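Local structure of DNA repair protein RecN (Deinococcus radiodurans, 4ABY) at residues A[151-156]-A[320-325]; A[172-177]-A[228-233]. The protein is an SMC-like ATPase that may take part in recombinational repair of damaged DNA, here as its nucleotide-binding head domain. All blocks are in the same frame, centred on the assembly; numbering follows the deposited sequence.

Interaction 1 of 2, residues A[151-156]-A[320-325]; sequences IHWQHS and VFDEVD
Ile-151 and Val-320 pair in a parallel bridge, CA to CA 4.4 Å, and His-152 N donates to Val-320 O, so the edge strand 149-152 joins strand 318-321 in parallel. On one face Ile-151 CG1 lies alongside Val-320 CB at 3.6 Å; branched aliphatic residues suit this buried layer, where Val-320 also meets Ile-76 of helix 69-83. On the other face His-152 CD2 approaches Phe-321 CE1 at 3.4 Å, the rings tilted by 33°, while His-152 ND1 shares a hydrogen bond with Ser-156 OG that helps fix the ring's rotation. In this P-loop ATPase of the ABC type, Val-320 to Glu-323 end the Walker B segment and Gln-154 is probably the Q-loop glutamine. The bend of Gln-154 at chi2 (86°) turns its amide across the Asp-322 carboxylate, and Gln-154 NE2 reaches Asp-322 OD2 at 2.9 Å in a nearly straight bond, on the anti side and somewhat out of the carboxylate plane. Asp-322 also touches Lys-73 of the predicted ATP-binding loop. With an alanine here, Asp-322 OD2 would probably lose this donor, and the loop after strand 149-152 would be less firmly tied to Walker B. Beyond Gln-154, Trp-153 NE1 hydrogen-bonds to Glu-323 OE1 at 3.0 Å, bent at the hydrogen (134°); OE1 lies in the indole plane but is approached from above its own carboxylate plane.

Interaction 2 of 2, residues A[172-177]-A[228-233]; sequences RRVTKE and QALDAA
Val-174 sets its CG1 methyl against Ala-233 CB, 3.6 Å apart, and its CG2 against Leu-230 CD1 at 3.9 Å, thus straddling two positions one turn apart on helix 214-249. Its first torsion makes this fork possible: with CG1 anti to the carbonyl carbon (chi1 -63°), CG2 falls between the backbone N and the carbonyl carbon, and each methyl has its own neighbour. Val-174 occupies the N-cap position of helix 175-197, where its side chain has no polar atom to offer the helix end; the residue is suited instead to filling the space beside the second helix. One turn on, Glu-177 lays its aliphatic part over the same surface. Glu-177 CB comes to 3.8 Å from Leu-230 CD1, the methyl that also reaches Val-174 CG2. Glu-177 CG, anti to the carbonyl carbon (chi1 -68°), lies 3.6 Å from Ala-233 CB, and the bend at chi2 (83°) folds CD and the carboxylate back over the same methyl, Glu-177 OE2 to Ala-233 CB 3.4 Å. Ala-233 fits here because its single methyl, directed at the other segment, lets the start of the neighbouring helix come close. The two helices run antiparallel, Glu-177 beside Leu-230 and Val-174 beside Ala-233, and form the base of the helical hairpin projecting from the head, probably the root of the coiled coil known from SMC-like proteins. The carboxylate of Glu-177 forms a salt bridge through OE2 with Arg-236, the next turn of helix 214-249, while Lys-176 makes only a long ion pair with the same oxygen. No hydrogen bond joins the two segments themselves; methyl and methylene packing holds them, and the charge of Glu-177 is probably balanced at its margin by Arg-236.

Interactions 1 and 2 do not touch: their centres are 31 Å apart and their nearest atoms about 11 Å. Interaction 2 is nested within the chain loop that interaction 1 closes, since the polypeptide leaves strand 149-152, builds the helical hairpin and later returns as strand 318-321. Interaction 1 belongs to the ATPase core, with the side chain of Asp-322 about 4 Å from that of Lys-73 in the predicted ATP site, whereas interaction 2 lies away from that site. Helix 298-312 lies near both: His-152 packs on its Met-305, and Arg-172, in segment 172-177 but not touching segment 228-233, is weakly hydrogen-bonded to Leu-312 O.

Interaction 1 of 2, residues A[151-156]-A[320-325]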
# COMPACT_ATOMS: atom_id res chain seq x y z
N ILE A 151 1.40 -2.80 -2.22
CA ILE A 151 0.92 -2.07 -3.39
C ILE A 151 -0.44 -1.48 -3.09
O ILE A 151 -1.36 -2.19 -2.71
CB ILE A 151 0.80 -2.97 -4.63
CG1 ILE A 151 2.19 -3.30 -5.18
CG2 ILE A 151 -0.02 -2.27 -5.70
CD1 ILE A 151 2.80 -4.52 -4.57
N HIS A 152 -0.58 -0.16 -3.25
CA HIS A 152 -1.82 0.49 -2.86
C HIS A 152 -2.81 0.74 -3.98
O HIS A 152 -2.44 0.96 -5.14
CB HIS A 152 -1.57 1.77 -2.07
CG HIS A 152 -1.22 1.52 -0.64
ND1 HIS A 152 -2.00 0.75 0.19
CD2 HIS A 152 -0.18 1.94 0.11
CE1 HIS A 152 -1.45 0.70 1.39
NE2 HIS A 152 -0.34 1.42 1.37
N TRP A 153 -4.08 0.73 -3.58
CA TRP A 153 -5.22 0.61 -4.47
C TRP A 153 -5.34 -0.88 -4.79
O TRP A 153 -6.19 -1.55 -4.21
CB TRP A 153 -5.06 1.56 -5.67
CG TRP A 153 -5.84 1.31 -6.96
CD1 TRP A 153 -5.69 2.02 -8.12
CD2 TRP A 153 -6.83 0.31 -7.23
NE1 TRP A 153 -6.52 1.53 -9.09
CE2 TRP A 153 -7.23 0.48 -8.57
CE3 TRP A 153 -7.42 -0.71 -6.48
CZ2 TRP A 153 -8.19 -0.33 -9.17
CZ3 TRP A 153 -8.37 -1.51 -7.08
CH2 TRP A 153 -8.75 -1.32 -8.41
N GLN A 154 -4.48 -1.42 -5.63
CA GLN A 154 -4.64 -2.82 -6.03
C GLN A 154 -4.53 -3.86 -4.90
O GLN A 154 -5.17 -4.91 -4.97
CB GLN A 154 -3.68 -3.20 -7.16
CG GLN A 154 -4.12 -2.72 -8.51
CD GLN A 154 -3.67 -1.30 -8.79
OE1 GLN A 154 -3.19 -0.60 -7.91
NE2 GLN A 154 -3.81 -0.88 -10.04
N HIS A 155 -3.73 -3.58 -3.87
CA HIS A 155 -3.52 -4.56 -2.81
C HIS A 155 -3.65 -3.96 -1.41
O HIS A 155 -2.97 -4.40 -0.48
CB HIS A 155 -2.15 -5.23 -2.96
CG HIS A 155 -2.00 -6.02 -4.22
ND1 HIS A 155 -2.40 -7.33 -4.33
CD2 HIS A 155 -1.49 -5.68 -5.43
CE1 HIS A 155 -2.15 -7.77 -5.55
NE2 HIS A 155 -1.59 -6.78 -6.24
N SER A 156 -4.51 -2.96 -1.27
CA SER A 156 -4.75 -2.36 0.03
C SER A 156 -5.57 -3.29 0.92
O SER A 156 -5.61 -3.12 2.13
CB SER A 156 -5.46 -1.02 -0.13
OG SER A 156 -4.73 -0.15 -0.97
N VAL A 320 4.04 0.80 -2.82
CA VAL A 320 3.71 1.20 -4.18
C VAL A 320 2.35 1.87 -4.27
O VAL A 320 1.35 1.35 -3.77
CB VAL A 320 3.74 -0.01 -5.14
CG1 VAL A 320 3.21 0.39 -6.51
CG2 VAL A 320 5.15 -0.57 -5.25
N PHE A 321 2.31 3.02 -4.93
CA PHE A 321 1.07 3.75 -5.14
C PHE A 321 0.81 3.84 -6.63
O PHE A 321 1.69 4.25 -7.39
CB PHE A 321 1.15 5.14 -4.52
CG PHE A 321 1.43 5.14 -3.05
CD1 PHE A 321 0.39 5.08 -2.13
CD2 PHE A 321 2.73 5.20 -2.57
CE1 PHE A 321 0.64 5.08 -0.77
CE2 PHE A 321 2.99 5.20 -1.21
CZ PHE A 321 1.94 5.14 -0.31
N ASP A 322 -0.39 3.54 -7.05
CA ASP A 322 -0.74 3.66 -8.43
C ASP A 322 -1.76 4.74 -8.62
O ASP A 322 -2.77 4.74 -7.98
CB ASP A 322 -1.42 2.40 -8.88
CG ASP A 322 -1.63 2.34 -10.34
OD1 ASP A 322 -0.88 2.98 -11.08
OD2 ASP A 322 -2.54 1.65 -10.76
N GLU A 323 -1.54 5.66 -9.51
CA GLU A 323 -2.60 6.56 -9.72
C GLU A 323 -2.84 7.55 -8.68
O GLU A 323 -3.92 8.02 -8.59
CB GLU A 323 -3.87 5.73 -9.82
CG GLU A 323 -4.32 5.44 -11.24
CD GLU A 323 -5.65 4.79 -11.29
OE1 GLU A 323 -5.74 3.59 -11.10
OE2 GLU A 323 -6.64 5.47 -11.54
N VAL A 324 -1.87 7.92 -7.87
CA VAL A 324 -2.18 8.91 -6.84
C VAL A 324 -2.06 10.21 -7.47
O VAL A 324 -2.52 11.16 -6.91
CB VAL A 324 -0.81 8.45 -6.36
CG1 VAL A 324 0.24 9.00 -7.22
CG2 VAL A 324 -0.57 8.91 -4.97
N ASP A 325 -1.58 10.28 -8.69
CA ASP A 325 -1.76 11.57 -9.33
C ASP A 325 -2.95 11.63 -10.20
O ASP A 325 -3.12 12.56 -10.94
CB ASP A 325 -0.58 11.87 -10.21
CG ASP A 325 -0.27 10.80 -11.14
OD1 ASP A 325 -0.93 9.81 -11.07
OD2 ASP A 325 0.62 10.94 -11.94

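Interaction 2 of 2, residues A[172-177]-A[228-233]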
# COMPACT_ATOMS: atom_id res chain seq x y z
N ARG A 172 -3.75 0.50 18.44
CA ARG A 172 -2.37 0.80 18.79
C ARG A 172 -2.24 2.21 19.35
O ARG A 172 -1.13 2.72 19.55
CB ARG A 172 -1.39 0.54 17.63
CG ARG A 172 -1.62 1.35 16.36
CD ARG A 172 -0.74 0.80 15.23
NE ARG A 172 -1.13 1.28 13.91
CZ ARG A 172 -0.40 2.13 13.18
NH1 ARG A 172 0.76 2.58 13.63
NH2 ARG A 172 -0.83 2.51 11.98
N ARG A 173 -3.39 2.83 19.61
CA ARG A 173 -3.46 4.13 20.27
C ARG A 173 -3.92 3.93 21.71
O ARG A 173 -3.86 4.85 22.53
CB ARG A 173 -4.43 5.05 19.54
CG ARG A 173 -4.12 5.23 18.07
CD ARG A 173 -2.90 6.12 17.85
NE ARG A 173 -3.26 7.53 17.80
CZ ARG A 173 -2.58 8.45 17.12
NH1 ARG A 173 -1.49 8.10 16.44
NH2 ARG A 173 -2.98 9.71 17.13
N VAL A 174 -4.39 2.73 22.01
CA VAL A 174 -4.88 2.40 23.34
C VAL A 174 -4.33 1.06 23.81
O VAL A 174 -5.05 0.23 24.36
CB VAL A 174 -6.43 2.39 23.41
CG1 VAL A 174 -6.98 3.77 23.10
CG2 VAL A 174 -6.99 1.37 22.44
N THR A 175 -3.04 0.85 23.59
CA THR A 175 -2.40 -0.42 23.93
C THR A 175 -2.70 -0.86 25.36
O THR A 175 -2.96 -2.03 25.61
CB THR A 175 -0.88 -0.37 23.72
OG1 THR A 175 -0.35 0.80 24.36
CG2 THR A 175 -0.56 -0.32 22.24
N LYS A 176 -2.65 0.08 26.29
CA LYS A 176 -2.89 -0.24 27.69
C LYS A 176 -4.23 -0.98 27.85
O LYS A 176 -4.28 -2.09 28.37
CB LYS A 176 -2.85 1.02 28.55
CG LYS A 176 -2.88 0.76 30.05
CD LYS A 176 -2.83 2.05 30.84
CE LYS A 176 -4.05 2.93 30.56
NZ LYS A 176 -5.32 2.31 31.03
N GLU A 177 -5.31 -0.35 27.39
CA GLU A 177 -6.63 -0.95 27.47
C GLU A 177 -6.73 -2.25 26.69
O GLU A 177 -7.32 -3.22 27.15
CB GLU A 177 -7.69 0.03 26.96
CG GLU A 177 -7.90 1.26 27.85
CD GLU A 177 -6.89 2.36 27.58
OE1 GLU A 177 -5.80 2.07 27.05
OE2 GLU A 177 -7.20 3.53 27.90
N GLN A 228 -15.56 -3.03 27.99
CA GLN A 228 -16.24 -1.75 27.85
C GLN A 228 -15.25 -0.61 28.04
O GLN A 228 -15.38 0.44 27.41
CB GLN A 228 -17.37 -1.64 28.87
CG GLN A 228 -18.46 -2.66 28.68
CD GLN A 228 -19.35 -2.79 29.90
OE1 GLN A 228 -19.22 -2.03 30.85
NE2 GLN A 228 -20.25 -3.77 29.87
N ALA A 229 -14.26 -0.82 28.90
CA ALA A 229 -13.20 0.16 29.09
C ALA A 229 -12.48 0.38 27.78
O ALA A 229 -12.08 1.49 27.45
CB ALA A 229 -12.23 -0.32 30.15
N LEU A 230 -12.32 -0.70 27.02
CA LEU A 230 -11.64 -0.65 25.74
C LEU A 230 -12.43 0.16 24.72
O LEU A 230 -11.87 1.01 24.03
CB LEU A 230 -11.40 -2.06 25.20
CG LEU A 230 -10.69 -2.13 23.86
CD1 LEU A 230 -9.41 -1.33 23.90
CD2 LEU A 230 -10.40 -3.58 23.51
N ASP A 231 -13.73 -0.10 24.63
CA ASP A 231 -14.58 0.65 23.72
C ASP A 231 -14.55 2.14 24.07
O ASP A 231 -14.60 2.99 23.18
CB ASP A 231 -16.01 0.14 23.76
CG ASP A 231 -16.15 -1.22 23.11
OD1 ASP A 231 -15.29 -1.57 22.29
OD2 ASP A 231 -17.14 -1.92 23.43
N ALA A 232 -14.48 2.44 25.36
CA ALA A 232 -14.43 3.82 25.83
C ALA A 232 -13.13 4.49 25.39
O ALA A 232 -13.13 5.65 25.00
CB ALA A 232 -14.57 3.86 27.33
N ALA A 233 -12.03 3.75 25.47
CA ALA A 233 -10.74 4.26 25.05
C ALA A 233 -10.74 4.43 23.54
O ALA A 233 -10.25 5.42 23.02
CB ALA A 233 -9.64 3.32 25.48